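Local coordinates for protein putative short-chain dehydrogenase/reductase (Burkholderia xenovorans, PDB 5IZ4) that probably acts as an NAD(P)-dependent oxidoreductase of the short-chain dehydrogenase/reductase family, and binds ADP in its nucleotide pocket, at residues D96-C101 with Y133-A138; N198-G203 with E243-L248; N157-A162 with A179-T184. All blocks are in the same frame, centred on the assembly; numbering follows the deposited sequence.

Interaction 1: residues D96-C101 with Y133-A138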
ATOM      1  N   ASP A  96     -28.826  -6.729  -8.709  1.00 19.34           N
ATOM      2  CA  ASP A  96     -27.602  -7.337  -9.216  1.00 16.50           C
ATOM      3  C   ASP A  96     -26.367  -6.485  -8.972  1.00 20.55           C
ATOM      4  O   ASP A  96     -25.248  -7.009  -9.025  1.00 19.75           O
ATOM      5  CB  ASP A  96     -27.753  -7.618 -10.714  1.00 19.84           C
ATOM      6  CG  ASP A  96     -28.866  -8.607 -10.998  1.00 25.65           C
ATOM      7  OD1 ASP A  96     -30.044  -8.195 -11.041  1.00 26.81           O
ATOM      8  OD2 ASP A  96     -28.561  -9.805 -11.163  1.00 30.42           O
ATOM      9  N   ALA A  97     -26.540  -5.193  -8.708  1.00 21.07           N
ATOM     10  CA  ALA A  97     -25.419  -4.315  -8.403  1.00 20.21           C
ATOM     11  C   ALA A  97     -25.938  -3.140  -7.585  1.00 20.03           C
ATOM     12  O   ALA A  97     -27.050  -2.672  -7.815  1.00 18.74           O
ATOM     13  CB  ALA A  97     -24.739  -3.804  -9.678  1.00 20.12           C
ATOM     14  N   LEU A  98     -25.120  -2.677  -6.643  1.00 15.62           N
ATOM     15  CA  LEU A  98     -25.388  -1.467  -5.870  1.00 18.82           C
ATOM     16  C   LEU A  98     -24.177  -0.563  -6.038  1.00 19.64           C
ATOM     17  O   LEU A  98     -23.050  -0.986  -5.768  1.00 16.60           O
ATOM     18  CB  LEU A  98     -25.615  -1.788  -4.390  1.00 14.49           C
ATOM     19  CG  LEU A  98     -25.578  -0.589  -3.439  1.00 16.00           C
ATOM     20  CD1 LEU A  98     -26.762   0.336  -3.693  1.00 18.98           C
ATOM     21  CD2 LEU A  98     -25.572  -1.094  -1.992  1.00 18.73           C
ATOM     22  N   ILE A  99     -24.400   0.667  -6.491  1.00 16.47           N
ATOM     23  CA  ILE A  99     -23.328   1.648  -6.654  1.00 15.63           C
ATOM     24  C   ILE A  99     -23.589   2.767  -5.645  1.00 19.63           C
ATOM     25  O   ILE A  99     -24.524   3.563  -5.806  1.00 17.37           O
ATOM     26  CB  ILE A  99     -23.256   2.196  -8.085  1.00 16.96           C
ATOM     27  CG1 ILE A  99     -23.559   1.107  -9.127  1.00 18.02           C
ATOM     28  CG2 ILE A  99     -21.873   2.808  -8.344  1.00 18.38           C
ATOM     29  CD1 ILE A  99     -22.512  -0.004  -9.228  1.00 16.94           C
ATOM     30  N   ASN A 100     -22.765   2.832  -4.601  1.00 17.61           N
ATOM     31  CA  ASN A 100     -22.936   3.805  -3.520  1.00 18.22           C
ATOM     32  C   ASN A 100     -22.244   5.108  -3.902  1.00 19.85           C
ATOM     33  O   ASN A 100     -21.064   5.307  -3.621  1.00 18.09           O
ATOM     34  CB  ASN A 100     -22.373   3.252  -2.213  1.00 15.89           C
ATOM     35  CG  ASN A 100     -23.225   2.140  -1.634  1.00 18.98           C
ATOM     36  OD1 ASN A 100     -24.403   2.338  -1.357  1.00 18.00           O
ATOM     37  ND2 ASN A 100     -22.637   0.950  -1.470  1.00 14.35           N
ATOM     38  N   CYS A 101     -22.995   6.027  -4.521  1.00 17.85           N
ATOM     39  CA  CYS A 101     -22.454   7.326  -4.905  1.00 19.17           C
ATOM     40  C   CYS A 101     -22.951   8.470  -4.032  1.00 21.26           C
ATOM     41  O   CYS A 101     -22.477   9.598  -4.197  1.00 20.15           O
ATOM     42  CB  CYS A 101     -22.777   7.651  -6.368  1.00 17.62           C
ATOM     43  SG  CYS A 101     -22.372   6.314  -7.521  1.00 20.15           S
ATOM     44  N   TYR A 133     -22.692   2.084   4.417  1.00 15.22           N
ATOM     45  CA  TYR A 133     -22.888   0.788   5.059  1.00 13.36           C
ATOM     46  C   TYR A 133     -24.369   0.418   5.142  1.00 17.66           C
ATOM     47  O   TYR A 133     -24.750  -0.732   4.875  1.00 17.37           O
ATOM     48  CB  TYR A 133     -22.274   0.797   6.456  1.00 16.90           C
ATOM     49  CG  TYR A 133     -22.565  -0.475   7.214  1.00 17.71           C
ATOM     50  CD1 TYR A 133     -23.637  -0.552   8.100  1.00 17.50           C
ATOM     51  CD2 TYR A 133     -21.782  -1.611   7.024  1.00 19.13           C
ATOM     52  CE1 TYR A 133     -23.922  -1.721   8.786  1.00 18.55           C
ATOM     53  CE2 TYR A 133     -22.048  -2.786   7.703  1.00 19.88           C
ATOM     54  CZ  TYR A 133     -23.128  -2.835   8.584  1.00 18.34           C
ATOM     55  OH  TYR A 133     -23.397  -4.001   9.252  1.00 18.65           O
ATOM     56  N   GLN A 134     -25.215   1.365   5.550  1.00 17.80           N
ATOM     57  CA  GLN A 134     -26.627   1.048   5.745  1.00 18.52           C
ATOM     58  C   GLN A 134     -27.296   0.671   4.428  1.00 18.51           C
ATOM     59  O   GLN A 134     -28.135  -0.238   4.387  1.00 19.54           O
ATOM     60  CB  GLN A 134     -27.343   2.225   6.417  1.00 16.28           C
ATOM     61  CG  GLN A 134     -26.945   2.369   7.895  1.00 15.37           C
ATOM     62  CD  GLN A 134     -27.664   3.504   8.629  1.00 18.41           C
ATOM     63  OE1 GLN A 134     -27.848   3.435   9.844  1.00 19.24           O
ATOM     64  NE2 GLN A 134     -28.039   4.560   7.902  1.00 20.04           N
ATOM     65  N   MET A 135     -26.924   1.344   3.339  1.00 17.03           N
ATOM     66  CA  MET A 135     -27.480   1.005   2.033  1.00 17.70           C
ATOM     67  C   MET A 135     -27.023  -0.381   1.601  1.00 19.37           C
ATOM     68  O   MET A 135     -27.825  -1.200   1.133  1.00 18.07           O
ATOM     69  CB  MET A 135     -27.059   2.055   1.002  1.00 18.02           C
ATOM     70  CG  MET A 135     -27.853   1.996  -0.281  1.00 21.76           C
ATOM     71  SD  MET A 135     -29.595   2.406   0.013  1.00 22.95           S
ATOM     72  CE  MET A 135     -30.334   1.548  -1.375  1.00 25.48           C
ATOM     73  N   THR A 136     -25.729  -0.660   1.765  1.00 17.79           N
ATOM     74  CA  THR A 136     -25.190  -1.965   1.404  1.00 16.38           C
ATOM     75  C   THR A 136     -25.861  -3.070   2.208  1.00 17.26           C
ATOM     76  O   THR A 136     -26.321  -4.068   1.643  1.00 17.60           O
ATOM     77  CB  THR A 136     -23.680  -1.987   1.622  1.00 16.90           C
ATOM     78  OG1 THR A 136     -23.054  -0.956   0.840  1.00 18.53           O
ATOM     79  CG2 THR A 136     -23.122  -3.327   1.191  1.00 16.98           C
ATOM     80  N   ARG A 137     -25.945  -2.889   3.533  1.00 16.71           N
ATOM     81  CA  ARG A 137     -26.606  -3.871   4.390  1.00 16.15           C
ATOM     82  C   ARG A 137     -28.041  -4.122   3.952  1.00 20.47           C
ATOM     83  O   ARG A 137     -28.499  -5.274   3.939  1.00 18.42           O
ATOM     84  CB  ARG A 137     -26.583  -3.412   5.851  1.00 16.82           C
ATOM     85  CG  ARG A 137     -27.408  -4.316   6.779  1.00 21.28           C
ATOM     86  CD  ARG A 137     -27.294  -3.929   8.269  1.00 22.82           C
ATOM     87  NE  ARG A 137     -27.821  -2.589   8.550  1.00 19.72           N
ATOM     88  CZ  ARG A 137     -27.650  -1.944   9.698  1.00 21.29           C
ATOM     89  NH1 ARG A 137     -26.978  -2.516  10.692  1.00 18.83           N
ATOM     90  NH2 ARG A 137     -28.165  -0.725   9.858  1.00 22.03           N
ATOM     91  N   ALA A 138     -28.780  -3.056   3.614  1.00 16.63           N
ATOM     92  CA  ALA A 138     -30.175  -3.230   3.221  1.00 19.68           C
ATOM     93  C   ALA A 138     -30.304  -4.060   1.949  1.00 20.51           C
ATOM     94  O   ALA A 138     -31.256  -4.841   1.811  1.00 19.14           O
ATOM     95  CB  ALA A 138     -30.850  -1.867   3.038  1.00 20.37           C
TER
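Leu-98 and Asn-100, on the strand 97-100, face Met-135 and Thr-136 on the helix 118-146, which runs almost exactly antiparallel to the strand (173°), the axes of the short segments approaching to 9.4 Å. This is the alpha/beta layering of a Rossmann fold: a helix lying on one face of the parallel sheet. Alternate strand residues point at it. Leu-98 holds CG anti to its backbone N (chi1 166°), and its two methyls meet different residues of the helix. CD2 presses on the backbone of Thr-136, 3.5 Å from its CA, while CD1 lies 3.9 Å from CG of Met-135. The Met-135 side chain crosses the leucine at a slant and bends at chi2; beyond the contact it packs on Thr-20 of the strand 16-20 and Cys-81 of the helix 78-92, and its neighbourhood includes Val-75 of the ADP site. The amide of Asn-100 is turned so that OD1 rests 3.6 Å from both CB and CG of Met-135. Its ND2 is engaged chiefly by OD1 of Asn-157 on the adjacent strand, and the Thr-136 hydroxyl is bonded to the carbonyl O of Leu-132, one helical turn back. What joins these two buried groups is secondary: a weak, bent hydrogen bond from Asn-100 ND2 to Thr-136 OG1, 3.0 Å long with an N-H...O angle of 132°.

Interaction 2: residues N198-G203 with E243-L248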
ATOM      1  N   ASN A 198     -15.976  -3.521  -4.033  1.00 16.21           N
ATOM      2  CA  ASN A 198     -14.801  -2.762  -4.437  1.00 16.64           C
ATOM      3  C   ASN A 198     -15.084  -1.280  -4.248  1.00 15.06           C
ATOM      4  O   ASN A 198     -16.236  -0.854  -4.142  1.00 16.21           O
ATOM      5  CB  ASN A 198     -14.421  -3.043  -5.895  1.00 13.48           C
ATOM      6  CG  ASN A 198     -13.970  -4.479  -6.110  1.00 18.85           C
ATOM      7  OD1 ASN A 198     -12.886  -4.875  -5.666  1.00 16.66           O
ATOM      8  ND2 ASN A 198     -14.797  -5.265  -6.800  1.00 14.46           N
ATOM      9  N   ALA A 199     -14.014  -0.490  -4.190  1.00 15.06           N
ATOM     10  CA  ALA A 199     -14.143   0.955  -4.088  1.00 13.81           C
ATOM     11  C   ALA A 199     -13.429   1.606  -5.261  1.00 20.77           C
ATOM     12  O   ALA A 199     -12.495   1.031  -5.835  1.00 19.05           O
ATOM     13  CB  ALA A 199     -13.579   1.504  -2.760  1.00 15.74           C
ATOM     14  N   LEU A 200     -13.896   2.802  -5.627  1.00 17.15           N
ATOM     15  CA  LEU A 200     -13.247   3.616  -6.651  1.00 20.58           C
ATOM     16  C   LEU A 200     -12.679   4.865  -5.993  1.00 19.72           C
ATOM     17  O   LEU A 200     -13.321   5.453  -5.124  1.00 18.29           O
ATOM     18  CB  LEU A 200     -14.233   4.029  -7.751  1.00 22.83           C
ATOM     19  CG  LEU A 200     -15.067   2.918  -8.373  1.00 27.66           C
ATOM     20  CD1 LEU A 200     -15.879   3.416  -9.564  1.00 23.33           C
ATOM     21  CD2 LEU A 200     -14.144   1.826  -8.787  1.00 24.63           C
ATOM     22  N   ALA A 201     -11.481   5.290  -6.412  1.00 16.96           N
ATOM     23  CA  ALA A 201     -10.848   6.472  -5.827  1.00 14.63           C
ATOM     24  C   ALA A 201     -10.559   7.464  -6.947  1.00 21.12           C
ATOM     25  O   ALA A 201      -9.430   7.531  -7.459  1.00 15.51           O
ATOM     26  CB  ALA A 201      -9.579   6.113  -5.054  1.00 20.16           C
ATOM     27  N   PRO A 202     -11.554   8.248  -7.348  1.00 19.34           N
ATOM     28  CA  PRO A 202     -11.326   9.280  -8.361  1.00 18.73           C
ATOM     29  C   PRO A 202     -10.465  10.403  -7.810  1.00 20.27           C
ATOM     30  O   PRO A 202     -10.475  10.698  -6.609  1.00 19.97           O
ATOM     31  CB  PRO A 202     -12.738   9.795  -8.686  1.00 20.64           C
ATOM     32  CG  PRO A 202     -13.686   8.898  -7.968  1.00 28.05           C
ATOM     33  CD  PRO A 202     -12.940   8.244  -6.852  1.00 16.58           C
ATOM     34  N   GLY A 203      -9.729  11.040  -8.713  1.00 18.97           N
ATOM     35  CA  GLY A 203      -9.076  12.295  -8.405  1.00 20.71           C
ATOM     36  C   GLY A 203      -9.969  13.456  -8.789  1.00 25.94           C
ATOM     37  O   GLY A 203     -11.106  13.543  -8.318  1.00 27.77           O
ATOM     38  N   GLU A 243     -17.843   4.147 -16.277  1.00 19.67           N
ATOM     39  CA  GLU A 243     -17.280   3.019 -17.024  1.00 16.14           C
ATOM     40  C   GLU A 243     -16.567   2.050 -16.094  1.00 19.11           C
ATOM     41  O   GLU A 243     -16.678   0.829 -16.251  1.00 20.69           O
ATOM     42  CB  GLU A 243     -16.293   3.496 -18.102  1.00 20.72           C
ATOM     43  CG  GLU A 243     -16.894   4.079 -19.368  1.00 30.93           C
ATOM     44  CD  GLU A 243     -17.708   3.084 -20.200  1.00 24.43           C
ATOM     45  OE1 GLU A 243     -18.611   3.548 -20.916  1.00 36.25           O
ATOM     46  OE2 GLU A 243     -17.441   1.863 -20.155  1.00 31.06           O
ATOM     47  N   LEU A 244     -15.806   2.580 -15.135  1.00 16.49           N
ATOM     48  CA  LEU A 244     -15.112   1.725 -14.183  1.00 15.40           C
ATOM     49  C   LEU A 244     -16.101   0.963 -13.302  1.00 20.89           C
ATOM     50  O   LEU A 244     -15.912  -0.230 -13.036  1.00 19.43           O
ATOM     51  CB  LEU A 244     -14.157   2.582 -13.351  1.00 19.49           C
ATOM     52  CG  LEU A 244     -13.191   1.979 -12.332  1.00 28.16           C
ATOM     53  CD1 LEU A 244     -12.259   0.953 -12.958  1.00 24.01           C
ATOM     54  CD2 LEU A 244     -12.386   3.105 -11.696  1.00 27.71           C
ATOM     55  N   ALA A 245     -17.171   1.621 -12.846  1.00 18.21           N
ATOM     56  CA  ALA A 245     -18.159   0.912 -12.043  1.00 16.28           C
ATOM     57  C   ALA A 245     -18.822  -0.193 -12.854  1.00 19.97           C
ATOM     58  O   ALA A 245     -19.062  -1.296 -12.341  1.00 17.49           O
ATOM     59  CB  ALA A 245     -19.217   1.885 -11.510  1.00 16.58           C
ATOM     60  N   TRP A 246     -19.145   0.097 -14.115  1.00 18.61           N
ATOM     61  CA  TRP A 246     -19.726  -0.917 -14.994  1.00 20.97           C
ATOM     62  C   TRP A 246     -18.748  -2.062 -15.238  1.00 24.59           C
ATOM     63  O   TRP A 246     -19.133  -3.238 -15.168  1.00 18.21           O
ATOM     64  CB  TRP A 246     -20.160  -0.289 -16.322  1.00 20.12           C
ATOM     65  CG  TRP A 246     -20.422  -1.323 -17.388  1.00 22.81           C
ATOM     66  CD1 TRP A 246     -19.639  -1.608 -18.477  1.00 22.60           C
ATOM     67  CD2 TRP A 246     -21.517  -2.244 -17.431  1.00 24.86           C
ATOM     68  NE1 TRP A 246     -20.194  -2.636 -19.201  1.00 27.15           N
ATOM     69  CE2 TRP A 246     -21.344  -3.048 -18.576  1.00 25.98           C
ATOM     70  CE3 TRP A 246     -22.623  -2.470 -16.611  1.00 20.76           C
ATOM     71  CZ2 TRP A 246     -22.243  -4.051 -18.924  1.00 30.92           C
ATOM     72  CZ3 TRP A 246     -23.514  -3.470 -16.957  1.00 26.36           C
ATOM     73  CH2 TRP A 246     -23.317  -4.254 -18.100  1.00 29.24           C
ATOM     74  N   PHE A 247     -17.475  -1.746 -15.511  1.00 18.12           N
ATOM     75  CA  PHE A 247     -16.504  -2.805 -15.766  1.00 20.71           C
ATOM     76  C   PHE A 247     -16.361  -3.724 -14.562  1.00 19.12           C
ATOM     77  O   PHE A 247     -16.374  -4.953 -14.703  1.00 20.68           O
ATOM     78  CB  PHE A 247     -15.129  -2.235 -16.135  1.00 19.57           C
ATOM     79  CG  PHE A 247     -14.022  -3.257 -16.015  1.00 21.50           C
ATOM     80  CD1 PHE A 247     -13.821  -4.194 -17.016  1.00 27.21           C
ATOM     81  CD2 PHE A 247     -13.230  -3.318 -14.876  1.00 22.24           C
ATOM     82  CE1 PHE A 247     -12.839  -5.151 -16.897  1.00 22.78           C
ATOM     83  CE2 PHE A 247     -12.246  -4.281 -14.751  1.00 22.34           C
ATOM     84  CZ  PHE A 247     -12.057  -5.199 -15.765  1.00 22.46           C
ATOM     85  N   LEU A 248     -16.183  -3.143 -13.370  1.00 18.45           N
ATOM     86  CA  LEU A 248     -16.030  -3.954 -12.171  1.00 17.94           C
ATOM     87  C   LEU A 248     -17.237  -4.849 -11.954  1.00 23.73           C
ATOM     88  O   LEU A 248     -17.102  -5.977 -11.461  1.00 23.16           O
ATOM     89  CB  LEU A 248     -15.806  -3.059 -10.948  1.00 19.25           C
ATOM     90  CG  LEU A 248     -14.430  -2.391 -10.877  1.00 19.76           C
ATOM     91  CD1 LEU A 248     -14.347  -1.525  -9.632  1.00 22.35           C
ATOM     92  CD2 LEU A 248     -13.324  -3.451 -10.883  1.00 24.75           C
TER
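Leu-200 carries most of this contact, reaching from the strand 195-202 onto the helix 238-250, where Leu-244, Ala-245 and Leu-248 receive it. Its CB points at the helix, chi1 of -51° puts CG anti to the carbonyl carbon, and there the chain forks into CD1 and CD2. One branch, CD1, settles against the helix backbone, 4.0 Å from the N of Ala-245, with CB of the same alanine at 4.2 Å. The other, CD2, meets two leucines a helical turn apart: it is 3.6 Å from CD2 of Leu-244 and 3.5 Å from CD1 of Leu-248, the latter tighter than an ordinary carbon-carbon contact. The two meetings differ in direction. Leu-244 and Leu-200 reach for each other tip to tip, whereas Leu-248 slides past Leu-200 the opposite way. Leu-248 CD1 also touches CB of Asn-198, at 4.0 Å. The amide of that asparagine turns to other partners, OD1 taking the backbone N of Gln-258 and ND2 giving to the carbonyl O of Ile-255. Leu-244 also packs on Ile-260 of strand 259-262 and on Phe-247 of the third subunit. Strand and helix run roughly antiparallel (160°), and the axes of the two short segments approach to 9.8 Å, in the strand-helix layering that covers part of one face of a Rossmann-type sheet with aliphatic side chains.

Interaction 3: residues N157-A162 with A179-T184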
ATOM      1  N   ASN A 157     -18.283   1.042  -4.246  1.00 17.20           N
ATOM      2  CA  ASN A 157     -18.283   2.188  -3.343  1.00 16.35           C
ATOM      3  C   ASN A 157     -17.469   3.311  -3.965  1.00 18.17           C
ATOM      4  O   ASN A 157     -16.310   3.106  -4.325  1.00 17.06           O
ATOM      5  CB  ASN A 157     -17.684   1.802  -1.986  1.00 16.89           C
ATOM      6  CG  ASN A 157     -18.484   0.730  -1.288  1.00 18.87           C
ATOM      7  OD1 ASN A 157     -19.706   0.666  -1.433  1.00 16.97           O
ATOM      8  ND2 ASN A 157     -17.803  -0.126  -0.529  1.00 18.34           N
ATOM      9  N   VAL A 158     -18.051   4.497  -4.081  1.00 15.45           N
ATOM     10  CA  VAL A 158     -17.307   5.625  -4.631  1.00 16.52           C
ATOM     11  C   VAL A 158     -16.572   6.274  -3.466  1.00 19.87           C
ATOM     12  O   VAL A 158     -17.159   6.996  -2.658  1.00 17.68           O
ATOM     13  CB  VAL A 158     -18.203   6.621  -5.365  1.00 20.28           C
ATOM     14  CG1 VAL A 158     -17.332   7.765  -5.916  1.00 22.53           C
ATOM     15  CG2 VAL A 158     -18.932   5.925  -6.480  1.00 20.24           C
ATOM     16  N   SER A 159     -15.277   5.995  -3.375  1.00 16.22           N
ATOM     17  CA  SER A 159     -14.450   6.638  -2.368  1.00 14.22           C
ATOM     18  C   SER A 159     -13.783   7.856  -3.005  1.00 17.08           C
ATOM     19  O   SER A 159     -14.421   8.566  -3.791  1.00 20.24           O
ATOM     20  CB  SER A 159     -13.444   5.627  -1.814  1.00 15.57           C
ATOM     21  OG  SER A 159     -12.693   6.170  -0.750  1.00 19.31           O
ATOM     22  N   SER A 160     -12.506   8.100  -2.710  1.00 15.90           N
ATOM     23  CA  SER A 160     -11.819   9.277  -3.242  1.00 18.20           C
ATOM     24  C   SER A 160     -10.322   9.100  -3.070  1.00 14.61           C
ATOM     25  O   SER A 160      -9.871   8.459  -2.114  1.00 16.84           O
ATOM     26  CB  SER A 160     -12.263  10.570  -2.527  1.00 16.81           C
ATOM     27  OG  SER A 160     -11.493  11.695  -2.948  1.00 19.87           O
ATOM     28  N   LEU A 161      -9.561   9.690  -3.999  1.00 16.00           N
ATOM     29  CA  LEU A 161      -8.127   9.875  -3.780  1.00 14.89           C
ATOM     30  C   LEU A 161      -7.847  10.413  -2.379  1.00 16.37           C
ATOM     31  O   LEU A 161      -6.845  10.047  -1.749  1.00 18.72           O
ATOM     32  CB  LEU A 161      -7.566  10.824  -4.837  1.00 18.46           C
ATOM     33  CG  LEU A 161      -6.105  11.230  -4.690  1.00 22.74           C
ATOM     34  CD1 LEU A 161      -5.228  10.002  -4.724  1.00 20.87           C
ATOM     35  CD2 LEU A 161      -5.714  12.207  -5.798  1.00 25.02           C
ATOM     36  N   ALA A 162      -8.732  11.277  -1.869  1.00 16.63           N
ATOM     37  CA  ALA A 162      -8.540  11.831  -0.531  1.00 14.89           C
ATOM     38  C   ALA A 162      -8.421  10.742   0.531  1.00 15.72           C
ATOM     39  O   ALA A 162      -7.706  10.924   1.523  1.00 15.19           O
ATOM     40  CB  ALA A 162      -9.699  12.779  -0.177  1.00 15.15           C
ATOM     41  N   ALA A 179     -12.133   5.566   5.918  1.00 14.42           N
ATOM     42  CA  ALA A 179     -13.025   4.578   6.514  1.00 13.37           C
ATOM     43  C   ALA A 179     -13.750   3.774   5.439  1.00 14.65           C
ATOM     44  O   ALA A 179     -13.943   2.561   5.590  1.00 17.93           O
ATOM     45  CB  ALA A 179     -14.032   5.279   7.433  1.00 12.88           C
ATOM     46  N   VAL A 180     -14.176   4.433   4.355  1.00 15.37           N
ATOM     47  CA  VAL A 180     -14.834   3.710   3.265  1.00 14.67           C
ATOM     48  C   VAL A 180     -13.892   2.656   2.691  1.00 14.94           C
ATOM     49  O   VAL A 180     -14.295   1.516   2.418  1.00 15.29           O
ATOM     50  CB  VAL A 180     -15.319   4.683   2.171  1.00 14.88           C
ATOM     51  CG1 VAL A 180     -15.753   3.905   0.925  1.00 14.54           C
ATOM     52  CG2 VAL A 180     -16.490   5.538   2.691  1.00 14.06           C
ATOM     53  N   ASN A 181     -12.621   3.015   2.511  1.00 14.82           N
ATOM     54  CA  ASN A 181     -11.651   2.061   1.975  1.00 16.15           C
ATOM     55  C   ASN A 181     -11.538   0.826   2.867  1.00 19.94           C
ATOM     56  O   ASN A 181     -11.574  -0.310   2.382  1.00 17.97           O
ATOM     57  CB  ASN A 181     -10.296   2.746   1.805  1.00 16.03           C
ATOM     58  CG  ASN A 181     -10.336   3.847   0.760  1.00 19.01           C
ATOM     59  OD1 ASN A 181     -11.291   3.943  -0.004  1.00 15.39           O
ATOM     60  ND2 ASN A 181      -9.287   4.666   0.706  1.00 18.48           N
ATOM     61  N   THR A 182     -11.407   1.029   4.181  1.00 15.62           N
ATOM     62  CA  THR A 182     -11.306  -0.108   5.093  1.00 16.87           C
ATOM     63  C   THR A 182     -12.614  -0.883   5.161  1.00 16.19           C
ATOM     64  O   THR A 182     -12.609  -2.121   5.219  1.00 15.25           O
ATOM     65  CB  THR A 182     -10.919   0.377   6.489  1.00 17.25           C
ATOM     66  OG1 THR A 182      -9.665   1.064   6.417  1.00 16.94           O
ATOM     67  CG2 THR A 182     -10.804  -0.793   7.454  1.00 14.80           C
ATOM     68  N   LEU A 183     -13.741  -0.169   5.205  1.00 14.07           N
ATOM     69  CA  LEU A 183     -15.041  -0.830   5.241  1.00 18.86           C
ATOM     70  C   LEU A 183     -15.217  -1.735   4.029  1.00 19.02           C
ATOM     71  O   LEU A 183     -15.770  -2.836   4.135  1.00 15.37           O
ATOM     72  CB  LEU A 183     -16.162   0.213   5.288  1.00 16.75           C
ATOM     73  CG  LEU A 183     -17.568  -0.324   5.553  1.00 18.65           C
ATOM     74  CD1 LEU A 183     -17.954  -0.096   7.019  1.00 19.07           C
ATOM     75  CD2 LEU A 183     -18.566   0.372   4.639  1.00 23.34           C
ATOM     76  N   THR A 184     -14.750  -1.274   2.872  1.00 16.06           N
ATOM     77  CA  THR A 184     -14.791  -2.082   1.660  1.00 18.83           C
ATOM     78  C   THR A 184     -14.085  -3.423   1.860  1.00 18.70           C
ATOM     79  O   THR A 184     -14.569  -4.461   1.393  1.00 16.59           O
ATOM     80  CB  THR A 184     -14.173  -1.283   0.517  1.00 15.15           C
ATOM     81  OG1 THR A 184     -14.971  -0.106   0.287  1.00 16.77           O
ATOM     82  CG2 THR A 184     -14.092  -2.106  -0.757  1.00 14.22           C
TER
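The amides of Asn-157 and Asn-181 each hold a hydroxyl across this contact, and they do so differently. Thr-184 OG1 lies at the edge of the Asn-157 amide, only 6° out of its plane, and accepts a nearly straight bond from Asn-157 ND2 (2.9 Å, 162°). At the other amide Ser-159 OG instead donates to Asn-181 OD1 (2.7 Å) from a position tilted 33° from the carbonyl plane. The two bonds tie the end of strand 153-158 and the loop after it to helix 171-191, part of the Rossmann fold of short-chain dehydrogenases; the helix also bears Tyr-173 and Lys-177 of the family's Tyr-Xaa-Xaa-Xaa-Lys sequence. Between the bonds sits Val-180, whose CG1 spans the gap, 4.0 Å from CB of Ser-159 and 4.1 Å from CB of Asn-157. Asn-157 is held at both ends of its amide, the bond to Asn-100 at OD1 fixing the flip of the group. The carbonyl O of Lys-177 is a weak secondary partner of Ser-159 OG, and Lys-177 NZ reaches the carbonyl O of Val-158. Just beyond, Ser-160 is the N-cap of helix 161-165, its OG accepting from Ala-162 N. Thr-184 OG1, while accepting from Asn-157, donates to Val-180 O at 2.8 Å; that oxygen also takes Thr-184 N, from the opposite face of its carbonyl plane.

How the interactions relate
Along the chain the contacts come in the order interaction 1, interaction 3, interaction 2, and each packs a helix on a strand of the same parallel sheet, interaction 3 including the loop after its strand. Strand 153-158 lies between 97-100 and 195-202, so interaction 3 is the middle one, its centre 13 Å from interaction 1 and 11 Å from interaction 2. Backbone bonds sew the strands together: Val-158 N is 3.2 Å from Asn-100 O, and Ser-159 N is 2.7 Å from Leu-200 O. Helices 118-146 and 171-191 cover one face and both touch the second subunit, while helix 238-250 covers the other and meets the third. Segment 96-101 contributes Cys-101 to the ADP pocket.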